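Local coordinates for CHAD domain protein (Streptomyces chartreusis, PDB 6RN5) that binds polyphosphate, probably through a basic surface of its helical CHAD domain, and also binds copper ions, at residues S78-W84 against V217-A223; P90-V95 against S200-I206; Q31-F35 against L62-A66; R67-A71 against L286-E292. All coordinates share one frame; numbering follows the deposited sequence.

Contact 1 (S78-W84 against V217-A223); sequences SLLDTDW and VPLTPAA
Leu80 and Leu219 form a single beta bridge with their CA atoms 4.4 Å apart, and two backbone hydrogen bonds flank it: Thr220 N to Leu79 O at 2.8 Å and Asp81 N to Pro218 O at 3.0 Å. The two bonds differ in direction. Asp81 N meets its acceptor almost head-on, with a C=O...N angle of 169°, whereas Thr220 N lies well above the carbonyl plane of Leu79. The same Leu79 oxygen takes a weak bond from Thr220 OG1, and Ala223 CB also closes in on it.

The tightest side-chain contact is a CH-pi interaction beyond the Asp81 to Pro218 bond, at the start of helix 82-120. Pro218 sets CG over one face of the Trp84 indole, 3.4 Å from the centroid of the six-membered ring and 17° off its normal. Trp84 holds its CG anti to the backbone N (chi1 178°), which presents the ring face to the proline. Its backbone N is in turn tied to Asp81 OD1 at 2.8 Å, so Asp81 serves as N-cap of the helix while its own N-H secures the bridge. On the apolar side, Leu80 CD2 touches both Val217 CG1 and Leu219 CD2, and Leu79 CB packs on Ala223 CB.

The bridge thus joins the turn that starts helix 82-120 to the loop between helices 201-213 and 229-244. Leu73 of helix 56-75 touches Leu80 and Trp84; from helix 21-42, Leu24 touches Leu79 and Leu28 touches Val217; and Leu231 of helix 229-244 touches Leu79.

Contact 2 (P90-V95 against S200-I206); sequences PELAWV and SSRFHAI
The indole of Trp94 carries the guanidinium of Arg202 flat on one face, with centres 3.5 Å apart and planes only 11° from parallel, while Ser200 OG lies at the ring edge near CH2. Arg202 CZ stands over the five-membered ring, a cation-pi contact, and its CD lies over the six-membered ring, 5° off the normal. The arginine spans the whole indole because its chain is extended from CG to NE.

At its own edge the guanidinium grips Glu91 side-on in a salt bridge: NE to Glu91 OE1 at 2.8 Å, on the syn lone pair, and NH2 to OE2 at 2.9 Å. A water donates to both Glu91 OE1 and Arg202 O, adding a second link between the helices. Replacing Trp94 with an alanine would probably leave the guanidinium without its stacking surface and freer to swing about the Glu91 carboxylate.

Next to the salt bridge, Ile206 CD1 meets Glu91 CB at 3.8 Å, and Val95 CG2 touches both Ile206 CG2 and Phe203 CD1. Ser200 is the N-cap of helix 201-213, its OG accepting from Phe203 N and also bonded to Ala197 O.

This is helix-helix packing of the all-helical CHAD domain, the local axes crossing at -123° and 10.2 Å apart; His204 of helix 201-213 belongs to a carbonate pocket. Helix 56-75 adjoins at Leu92, helix 170-198 at Trp94 and Phe203.

Contact 3 (Q31-F35 against L62-A66); sequences QATEF and LRRSA. With SO4 (sulfate ion), chain I; SO4 (sulfate ion), chain G.
Leu62 points its CD2 methyl at the face of the Phe35 ring, 3.5 Å from the centroid and 15° off the normal, a CH-pi contact displaced toward the CE2 side. Phe35 has CG anti to its backbone N (chi1 -175°), which turns one ring face to Leu62 CD2, and the end of Leu62 reaches in toward the ring, the two side chains crossing at a slant. At the ring edge, near its plane, stands Ser65 OG, 3.4 Å from Phe35 CB; its hydrogen bond goes to Ala61 O in its own helix, so against Phe35 it makes only a packing contact. Ala66 CB approaches CE2 of the ring more loosely. An alanine in place of Phe35 is likely to leave the Leu62 methyl without its ring face and open a gap beside Ser65.

These are antiparallel neighbours of the all-helical CHAD domain: the local axes of 31-35 and 62-66 approach to 8.6 Å at 158°, and the small Ser65 faces the other helix with its CA 5.5 Å from that of Gln31. Gln31, bent at chi2, brings OE1 to 3.6 Å from Ser65 CB.

Elsewhere on helix 62-66, Arg63 and Arg64 turn to anions. Arg63 NE donates nearly straight to O1 of one sulfate at 2.7 Å, and its NH2 reaches O3 of the same ion. Arg64 also uses NE and NH2, to O1 and O2 of a second sulfate, but its NE bond is longer and bent. Arg60 also binds the ion held by Arg63, while Leu99 and His103 of helix 82-120 touch Arg63.

Contact 4 (R67-A71 against L286-E292); sequences RRISA and LHRYARE. With SO4 (sulfate ion), chain G; SO4 (sulfate ion), chain I.
Arg68 runs from helix 56-75 across the ring of Tyr289 to Glu292 and a sulfate. From CB, CG comes down over the centre of the Tyr289 ring, 3.8 Å from the centroid and 3° off the normal, a CH-pi contact. CD continues past the ring toward Glu292 OE1. The chain is extended from CG to NE, which carries the guanidinium over the ring margin, CZ lying 3.5 Å from Tyr289 CE1 with the two planes 41° apart. Its edge then does the polar work. NE and NH2 grip Glu292 side-on, NE to OE1 at 3.0 Å and NH2 to OE2 at 2.9 Å, both on the syn side of the carboxylate. NH2 also donates to O2 of the sulfate that Arg64 holds, and NH1 to O1 of the same ion as well as to Arg64 O. Glu292 OE1 is held further by Tyr27 OH of helix 21-42.

Tyr289 is packed at its ring edge by Ala71 CB, 3.5 Å from CD2, while its hydroxyl donates to O4 of that sulfate at 2.7 Å and accepts from Arg67 NE at 3.2 Å. Arg67, its guanidinium nearly coplanar with the tyrosine ring, links two sulfates: NH1 bonds to both and NH2 to the one also held by Arg63. Arg288 reaches the sulfate held by Arg64 from helix 274-295.

The local helix axes cross at -88°, and their basic side chains converge on tetrahedral anions. Such a cluster is consistent with the polyphosphate-binding surface of a CHAD domain, the sulfates probably standing in for phosphate groups.

In the fold
From the N terminus, helix 21-42 meets helix 56-75 in contact 3, which closes a short loop before any other contact opens. Contact 4 opens next on the same helix 56-75 and closes the longest span, at helix 274-295. Contacts 1 and 2 both lie within that span and start on helix 82-120; contact 2 closes first, at 200-206, and contact 1 encloses it by closing at 217-223. No pair crosses. Helix 56-75 joins contacts 3 and 4, which touch through Gln31 and Ile69 and share both sulfates. Contact 2 meets contact 3 through Phe203 and Phe35, and contact 4 through Leu92 and Ile69. Contact 1 touches none of them.

Contact 1 (S78-W84 against V217-A223)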
# COMPACT_ATOMS: atom_id res chain seq x y z
N SER A 78 45.76 3.15 -1.10
CA SER A 78 47.01 3.20 -1.88
C SER A 78 48.06 4.08 -1.21
O SER A 78 49.21 3.93 -1.51
CB SER A 78 46.75 3.70 -3.31
OG SER A 78 46.03 4.91 -3.29
N LEU A 79 47.67 5.00 -0.33
CA LEU A 79 48.66 5.84 0.37
C LEU A 79 49.14 5.28 1.72
O LEU A 79 49.89 5.94 2.39
CB LEU A 79 48.12 7.27 0.55
CG LEU A 79 47.85 7.94 -0.81
CD1 LEU A 79 47.50 9.37 -0.56
CD2 LEU A 79 49.05 7.87 -1.73
N LEU A 80 48.76 4.05 2.07
CA LEU A 80 48.96 3.50 3.41
C LEU A 80 49.52 2.08 3.27
O LEU A 80 49.31 1.45 2.28
CB LEU A 80 47.62 3.47 4.16
CG LEU A 80 46.91 4.82 4.37
CD1 LEU A 80 45.40 4.72 4.62
CD2 LEU A 80 47.52 5.54 5.53
N ASP A 81 50.23 1.59 4.26
CA ASP A 81 50.70 0.19 4.28
C ASP A 81 49.56 -0.80 4.08
O ASP A 81 48.59 -0.82 4.86
CB ASP A 81 51.39 -0.08 5.60
CG ASP A 81 51.94 -1.47 5.70
OD1 ASP A 81 51.19 -2.47 5.82
OD2 ASP A 81 53.15 -1.56 5.72
N THR A 82 49.69 -1.65 3.06
CA THR A 82 48.60 -2.50 2.66
C THR A 82 48.21 -3.51 3.75
O THR A 82 47.01 -3.63 4.05
CB THR A 82 48.92 -3.21 1.33
OG1 THR A 82 48.93 -2.23 0.31
CG2 THR A 82 47.85 -4.19 0.95
N ASP A 83 49.20 -4.22 4.30
CA ASP A 83 48.97 -5.22 5.35
C ASP A 83 48.28 -4.56 6.54
O ASP A 83 47.25 -5.04 7.00
CB ASP A 83 50.27 -5.86 5.86
CG ASP A 83 50.97 -6.69 4.82
OD1 ASP A 83 50.32 -7.21 3.90
OD2 ASP A 83 52.21 -6.82 4.93
N TRP A 84 48.83 -3.45 7.00
CA TRP A 84 48.19 -2.71 8.08
C TRP A 84 46.70 -2.42 7.77
O TRP A 84 45.83 -2.78 8.55
CB TRP A 84 49.00 -1.47 8.36
CG TRP A 84 48.41 -0.61 9.42
CD1 TRP A 84 48.56 -0.72 10.78
CD2 TRP A 84 47.61 0.55 9.20
NE1 TRP A 84 47.87 0.29 11.42
CE2 TRP A 84 47.29 1.09 10.46
CE3 TRP A 84 47.10 1.18 8.05
CZ2 TRP A 84 46.49 2.20 10.61
CZ3 TRP A 84 46.32 2.29 8.20
CH2 TRP A 84 46.02 2.80 9.48
N VAL A 217 50.79 7.42 11.62
CA VAL A 217 50.03 6.93 10.47
C VAL A 217 51.02 6.27 9.51
O VAL A 217 51.96 6.91 9.09
CB VAL A 217 49.36 8.11 9.80
CG1 VAL A 217 48.52 7.64 8.63
CG2 VAL A 217 48.53 8.90 10.83
N PRO A 218 50.79 5.01 9.12
CA PRO A 218 51.73 4.34 8.18
C PRO A 218 51.52 4.72 6.73
O PRO A 218 51.06 3.91 5.91
CB PRO A 218 51.45 2.85 8.43
CG PRO A 218 50.01 2.82 8.83
CD PRO A 218 49.78 4.06 9.64
N LEU A 219 51.83 5.97 6.41
CA LEU A 219 51.83 6.44 5.04
C LEU A 219 52.86 5.72 4.21
O LEU A 219 53.97 5.52 4.66
CB LEU A 219 52.16 7.93 5.00
CG LEU A 219 51.11 8.89 5.62
CD1 LEU A 219 51.59 10.33 5.55
CD2 LEU A 219 49.72 8.79 5.00
N THR A 220 52.54 5.39 2.96
CA THR A 220 53.57 4.88 2.03
C THR A 220 54.63 5.97 1.73
O THR A 220 54.36 7.14 1.95
CB THR A 220 52.98 4.43 0.67
OG1 THR A 220 52.29 5.54 0.06
CG2 THR A 220 52.04 3.29 0.86
N PRO A 221 55.81 5.59 1.19
CA PRO A 221 56.86 6.60 0.98
C PRO A 221 56.43 7.86 0.23
O PRO A 221 56.77 8.95 0.64
CB PRO A 221 57.93 5.83 0.17
CG PRO A 221 57.77 4.41 0.59
CD PRO A 221 56.30 4.22 0.89
N ALA A 222 55.67 7.70 -0.83
CA ALA A 222 55.31 8.82 -1.70
C ALA A 222 54.13 9.65 -1.17
O ALA A 222 53.84 10.71 -1.72
CB ALA A 222 54.98 8.31 -3.11
N ALA A 223 53.47 9.18 -0.11
CA ALA A 223 52.14 9.71 0.28
C ALA A 223 52.17 11.16 0.67
O ALA A 223 51.24 11.91 0.31
CB ALA A 223 51.53 8.89 1.41

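Contact 2 (P90-V95 against S200-I206)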
# COMPACT_ATOMS: atom_id res chain seq x y z
N PRO A 90 38.63 -5.22 8.72
CA PRO A 90 37.63 -6.15 9.28
C PRO A 90 37.49 -6.04 10.80
O PRO A 90 36.40 -6.24 11.33
CB PRO A 90 38.18 -7.53 8.92
CG PRO A 90 39.66 -7.32 8.78
CD PRO A 90 39.80 -5.95 8.19
N GLU A 91 38.57 -5.69 11.50
CA GLU A 91 38.49 -5.58 12.94
C GLU A 91 37.67 -4.38 13.29
O GLU A 91 36.80 -4.44 14.14
CB GLU A 91 39.88 -5.50 13.53
CG GLU A 91 40.64 -6.80 13.47
CD GLU A 91 39.82 -7.94 14.05
OE1 GLU A 91 39.75 -8.14 15.29
OE2 GLU A 91 39.21 -8.65 13.26
N LEU A 92 37.93 -3.27 12.61
CA LEU A 92 37.10 -2.10 12.75
C LEU A 92 35.64 -2.34 12.36
O LEU A 92 34.74 -1.81 13.00
CB LEU A 92 37.66 -0.97 11.89
CG LEU A 92 38.97 -0.37 12.40
CD1 LEU A 92 39.64 0.47 11.33
CD2 LEU A 92 38.71 0.44 13.68
N ALA A 93 35.43 -3.11 11.30
CA ALA A 93 34.07 -3.48 10.88
C ALA A 93 33.39 -4.34 11.97
O ALA A 93 32.21 -4.12 12.33
CB ALA A 93 34.12 -4.26 9.57
N TRP A 94 34.13 -5.31 12.49
CA TRP A 94 33.63 -6.08 13.61
C TRP A 94 33.24 -5.12 14.77
O TRP A 94 32.20 -5.25 15.36
CB TRP A 94 34.64 -7.15 14.03
CG TRP A 94 34.23 -7.82 15.31
CD1 TRP A 94 33.23 -8.73 15.47
CD2 TRP A 94 34.81 -7.61 16.61
NE1 TRP A 94 33.12 -9.07 16.81
CE2 TRP A 94 34.09 -8.41 17.52
CE3 TRP A 94 35.84 -6.80 17.09
CZ2 TRP A 94 34.39 -8.44 18.89
CZ3 TRP A 94 36.14 -6.84 18.45
CH2 TRP A 94 35.42 -7.64 19.33
N VAL A 95 34.04 -4.12 15.05
CA VAL A 95 33.72 -3.24 16.16
C VAL A 95 32.44 -2.45 15.89
O VAL A 95 31.56 -2.33 16.78
CB VAL A 95 34.86 -2.24 16.46
CG1 VAL A 95 34.37 -1.15 17.41
CG2 VAL A 95 36.10 -2.95 17.01
N SER A 200 36.78 -7.91 25.54
CA SER A 200 37.52 -9.05 24.98
C SER A 200 38.90 -8.67 24.54
O SER A 200 39.21 -7.50 24.33
CB SER A 200 36.79 -9.66 23.76
OG SER A 200 36.70 -8.72 22.70
N SER A 201 39.72 -9.69 24.33
CA SER A 201 41.07 -9.46 23.95
C SER A 201 41.09 -9.04 22.47
O SER A 201 41.90 -8.24 22.06
CB SER A 201 41.90 -10.71 24.26
OG SER A 201 41.63 -11.65 23.27
N ARG A 202 40.10 -9.47 21.70
CA ARG A 202 39.98 -9.02 20.32
C ARG A 202 39.78 -7.54 20.24
O ARG A 202 40.43 -6.86 19.48
CB ARG A 202 38.81 -9.68 19.63
CG ARG A 202 38.92 -9.58 18.12
CD ARG A 202 37.65 -10.13 17.49
NE ARG A 202 37.59 -9.82 16.07
CZ ARG A 202 36.61 -10.19 15.24
NH1 ARG A 202 35.57 -10.90 15.66
NH2 ARG A 202 36.69 -9.85 13.96
N PHE A 203 38.86 -7.04 21.03
CA PHE A 203 38.63 -5.64 21.06
C PHE A 203 39.83 -4.85 21.52
O PHE A 203 40.13 -3.80 20.98
CB PHE A 203 37.48 -5.30 21.98
CG PHE A 203 37.16 -3.84 22.00
CD1 PHE A 203 36.29 -3.30 21.07
CD2 PHE A 203 37.70 -3.02 22.94
CE1 PHE A 203 36.00 -1.94 21.08
CE2 PHE A 203 37.40 -1.66 22.96
CZ PHE A 203 36.55 -1.13 22.02
N HIS A 204 40.46 -5.29 22.59
CA HIS A 204 41.64 -4.61 23.11
C HIS A 204 42.76 -4.48 22.06
O HIS A 204 43.41 -3.46 21.97
CB HIS A 204 42.13 -5.38 24.34
CG HIS A 204 43.45 -4.93 24.87
ND1 HIS A 204 43.59 -3.79 25.63
CD2 HIS A 204 44.68 -5.49 24.76
CE1 HIS A 204 44.87 -3.66 25.97
NE2 HIS A 204 45.54 -4.69 25.47
N ALA A 205 42.97 -5.52 21.26
CA ALA A 205 44.04 -5.50 20.28
C ALA A 205 43.74 -4.42 19.24
O ALA A 205 44.64 -3.65 18.88
CB ALA A 205 44.16 -6.86 19.60
N ILE A 206 42.49 -4.37 18.75
CA ILE A 206 42.17 -3.41 17.72
C ILE A 206 42.17 -2.01 18.32
O ILE A 206 42.69 -1.10 17.71
CB ILE A 206 40.89 -3.71 16.92
CG1 ILE A 206 40.64 -2.63 15.88
CG2 ILE A 206 39.67 -3.79 17.83
CD1 ILE A 206 41.74 -2.48 14.84
O HOH W 1 41.34 -7.36 17.12

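Contact 3 (Q31-F35 against L62-A66)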
# COMPACT_ATOMS: atom_id res chain seq x y z
N GLN A 31 40.43 11.17 14.06
CA GLN A 31 39.44 10.11 14.28
C GLN A 31 39.87 9.08 15.32
O GLN A 31 39.08 8.73 16.19
CB GLN A 31 39.08 9.43 12.96
CG GLN A 31 38.34 10.39 12.04
CD GLN A 31 37.06 10.93 12.66
OE1 GLN A 31 36.25 10.17 13.20
NE2 GLN A 31 36.86 12.23 12.56
N ALA A 32 41.11 8.61 15.22
CA ALA A 32 41.67 7.74 16.21
C ALA A 32 41.56 8.30 17.61
O ALA A 32 41.23 7.56 18.56
CB ALA A 32 43.12 7.48 15.89
N THR A 33 41.85 9.59 17.74
CA THR A 33 41.73 10.29 19.02
C THR A 33 40.29 10.39 19.49
O THR A 33 40.04 10.18 20.67
CB THR A 33 42.34 11.69 18.91
OG1 THR A 33 43.71 11.52 18.65
CG2 THR A 33 42.21 12.51 20.21
N GLU A 34 39.34 10.73 18.61
CA GLU A 34 37.91 10.62 18.96
C GLU A 34 37.49 9.24 19.43
O GLU A 34 36.71 9.14 20.34
CB GLU A 34 36.99 10.99 17.79
CG GLU A 34 37.01 12.48 17.47
CD GLU A 34 36.79 13.36 18.70
OE1 GLU A 34 35.70 13.24 19.32
OE2 GLU A 34 37.69 14.17 19.05
N PHE A 35 37.97 8.18 18.77
CA PHE A 35 37.71 6.81 19.22
C PHE A 35 38.24 6.56 20.63
O PHE A 35 37.58 5.90 21.43
CB PHE A 35 38.35 5.81 18.25
CG PHE A 35 38.05 4.38 18.56
CD1 PHE A 35 38.86 3.66 19.39
CD2 PHE A 35 36.95 3.76 18.00
CE1 PHE A 35 38.61 2.33 19.67
CE2 PHE A 35 36.68 2.42 18.25
CZ PHE A 35 37.52 1.69 19.09
N LEU A 62 32.03 5.93 19.26
CA LEU A 62 32.92 4.84 18.85
C LEU A 62 32.54 4.33 17.47
O LEU A 62 33.42 4.05 16.66
CB LEU A 62 32.87 3.69 19.84
CG LEU A 62 33.62 3.85 21.13
CD1 LEU A 62 33.17 2.72 22.04
CD2 LEU A 62 35.15 3.81 20.96
N ARG A 63 31.24 4.18 17.20
CA ARG A 63 30.79 3.76 15.85
C ARG A 63 31.16 4.74 14.75
O ARG A 63 31.62 4.35 13.67
CB ARG A 63 29.27 3.57 15.76
CG ARG A 63 28.69 2.48 16.61
CD ARG A 63 27.31 2.09 16.13
NE ARG A 63 26.24 3.08 16.25
CZ ARG A 63 25.60 3.38 17.39
NH1 ARG A 63 25.95 2.85 18.56
NH2 ARG A 63 24.62 4.27 17.37
N ARG A 64 30.88 6.01 15.02
CA ARG A 64 31.06 7.06 14.05
C ARG A 64 32.51 7.19 13.68
O ARG A 64 32.79 7.47 12.51
CB ARG A 64 30.51 8.39 14.56
CG ARG A 64 29.00 8.37 14.69
CD ARG A 64 28.42 9.69 15.08
NE ARG A 64 28.42 10.59 13.94
CZ ARG A 64 29.02 11.78 13.89
NH1 ARG A 64 29.66 12.30 14.93
NH2 ARG A 64 28.94 12.49 12.80
N SER A 65 33.42 6.99 14.63
CA SER A 65 34.83 7.14 14.36
C SER A 65 35.42 5.88 13.73
O SER A 65 36.20 5.96 12.81
CB SER A 65 35.60 7.56 15.61
OG SER A 65 35.43 6.62 16.67
N ALA A 66 35.05 4.71 14.25
CA ALA A 66 35.46 3.45 13.67
C ALA A 66 35.12 3.38 12.20
O ALA A 66 35.93 2.97 11.39
CB ALA A 66 34.83 2.28 14.40
S SO4 I . 24.49 5.62 13.90
O1 SO4 I . 25.49 4.56 14.10
O2 SO4 I . 25.21 6.91 13.58
O3 SO4 I . 23.75 5.88 15.13
O4 SO4 I . 23.62 5.29 12.79
S SO4 G . 27.54 9.93 10.03
O1 SO4 G . 28.41 9.26 10.98
O2 SO4 G . 27.93 11.36 10.04
O3 SO4 G . 26.13 9.80 10.41
O4 SO4 G . 27.71 9.26 8.72

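Contact 4 (R67-A71 against L286-E292)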
# COMPACT_ATOMS: atom_id res chain seq x y z
N ARG A 67 33.89 3.76 11.88
CA ARG A 67 33.42 3.73 10.51
C ARG A 67 34.22 4.69 9.62
O ARG A 67 34.46 4.44 8.44
CB ARG A 67 31.97 4.22 10.43
CG ARG A 67 30.93 3.25 10.88
CD ARG A 67 29.59 3.71 10.31
NE ARG A 67 29.18 5.07 10.68
CZ ARG A 67 28.18 5.34 11.53
NH1 ARG A 67 27.81 6.57 11.79
NH2 ARG A 67 27.52 4.34 12.13
N ARG A 68 34.54 5.86 10.17
CA ARG A 68 35.38 6.78 9.38
C ARG A 68 36.78 6.26 9.12
O ARG A 68 37.35 6.54 8.08
CB ARG A 68 35.46 8.15 10.00
CG ARG A 68 34.19 8.92 9.83
CD ARG A 68 34.07 10.08 10.83
NE ARG A 68 33.05 10.98 10.35
CZ ARG A 68 31.75 10.81 10.51
NH1 ARG A 68 31.27 9.78 11.17
NH2 ARG A 68 30.91 11.71 10.01
N ILE A 69 37.37 5.57 10.09
CA ILE A 69 38.72 5.09 9.93
C ILE A 69 38.70 3.96 8.89
O ILE A 69 39.52 3.92 7.96
CB ILE A 69 39.25 4.61 11.28
CG1 ILE A 69 39.40 5.81 12.21
CG2 ILE A 69 40.56 3.91 11.13
CD1 ILE A 69 39.75 5.43 13.65
N SER A 70 37.70 3.10 9.02
CA SER A 70 37.57 1.97 8.15
C SER A 70 37.37 2.45 6.71
O SER A 70 38.01 1.95 5.77
CB SER A 70 36.44 1.07 8.67
OG SER A 70 36.51 -0.17 8.02
N ALA A 71 36.53 3.46 6.53
CA ALA A 71 36.31 4.05 5.21
C ALA A 71 37.59 4.63 4.61
O ALA A 71 37.91 4.44 3.43
CB ALA A 71 35.24 5.14 5.27
N LEU A 286 31.03 6.16 1.92
CA LEU A 286 32.44 6.21 1.56
C LEU A 286 32.80 7.56 0.98
O LEU A 286 33.83 8.13 1.33
CB LEU A 286 32.80 5.07 0.59
CG LEU A 286 32.80 3.70 1.29
CD1 LEU A 286 32.97 2.47 0.34
CD2 LEU A 286 33.92 3.69 2.31
N HIS A 287 31.94 8.07 0.10
CA HIS A 287 32.13 9.37 -0.56
C HIS A 287 32.05 10.51 0.49
O HIS A 287 32.84 11.39 0.49
CB HIS A 287 31.07 9.53 -1.70
CG HIS A 287 30.99 10.90 -2.29
ND1 HIS A 287 32.07 11.52 -2.88
CD2 HIS A 287 29.95 11.76 -2.41
CE1 HIS A 287 31.70 12.70 -3.34
NE2 HIS A 287 30.41 12.87 -3.07
N ARG A 288 31.15 10.42 1.44
CA ARG A 288 31.01 11.51 2.41
C ARG A 288 32.26 11.63 3.24
O ARG A 288 32.77 12.72 3.42
CB ARG A 288 29.78 11.28 3.29
CG ARG A 288 28.49 11.84 2.66
CD ARG A 288 27.66 12.51 3.78
NE ARG A 288 27.33 11.46 4.70
CZ ARG A 288 27.63 11.35 5.99
NH1 ARG A 288 28.20 12.31 6.70
NH2 ARG A 288 27.25 10.23 6.59
N TYR A 289 32.80 10.50 3.63
CA TYR A 289 33.94 10.46 4.53
C TYR A 289 35.22 10.78 3.82
O TYR A 289 36.15 11.23 4.46
CB TYR A 289 34.06 9.08 5.18
CG TYR A 289 32.91 8.68 6.07
CD1 TYR A 289 32.03 9.62 6.61
CD2 TYR A 289 32.73 7.34 6.43
CE1 TYR A 289 31.01 9.24 7.46
CE2 TYR A 289 31.71 6.96 7.27
CZ TYR A 289 30.85 7.90 7.79
OH TYR A 289 29.80 7.50 8.63
N ALA A 290 35.26 10.54 2.51
CA ALA A 290 36.38 10.97 1.68
C ALA A 290 36.41 12.49 1.56
O ALA A 290 37.49 13.11 1.67
CB ALA A 290 36.30 10.30 0.29
N ARG A 291 35.27 13.10 1.27
CA ARG A 291 35.14 14.56 1.33
C ARG A 291 35.66 15.09 2.68
O ARG A 291 36.37 16.07 2.70
CB ARG A 291 33.69 15.02 1.09
CG ARG A 291 33.28 14.91 -0.37
CD ARG A 291 31.80 15.22 -0.63
NE ARG A 291 31.48 16.65 -0.71
CZ ARG A 291 30.79 17.36 0.20
NH1 ARG A 291 30.30 16.80 1.31
NH2 ARG A 291 30.59 18.65 -0.01
N GLU A 292 35.29 14.44 3.79
CA GLU A 292 35.82 14.83 5.12
C GLU A 292 37.37 14.73 5.16
O GLU A 292 38.04 15.64 5.63
CB GLU A 292 35.25 13.93 6.22
CG GLU A 292 33.78 14.14 6.51
CD GLU A 292 33.36 13.54 7.84
OE1 GLU A 292 34.23 13.05 8.61
OE2 GLU A 292 32.15 13.59 8.14
S SO4 G . 27.54 9.93 10.03
O1 SO4 G . 28.41 9.26 10.98
O2 SO4 G . 27.93 11.36 10.04
O3 SO4 G . 26.13 9.80 10.41
O4 SO4 G . 27.71 9.26 8.72
S SO4 I . 24.49 5.62 13.90
O1 SO4 I . 25.49 4.56 14.10
O2 SO4 I . 25.21 6.91 13.58
O3 SO4 I . 23.75 5.88 15.13
O4 SO4 I . 23.62 5.29 12.79
O HOH W 2 36.09 7.19 2.45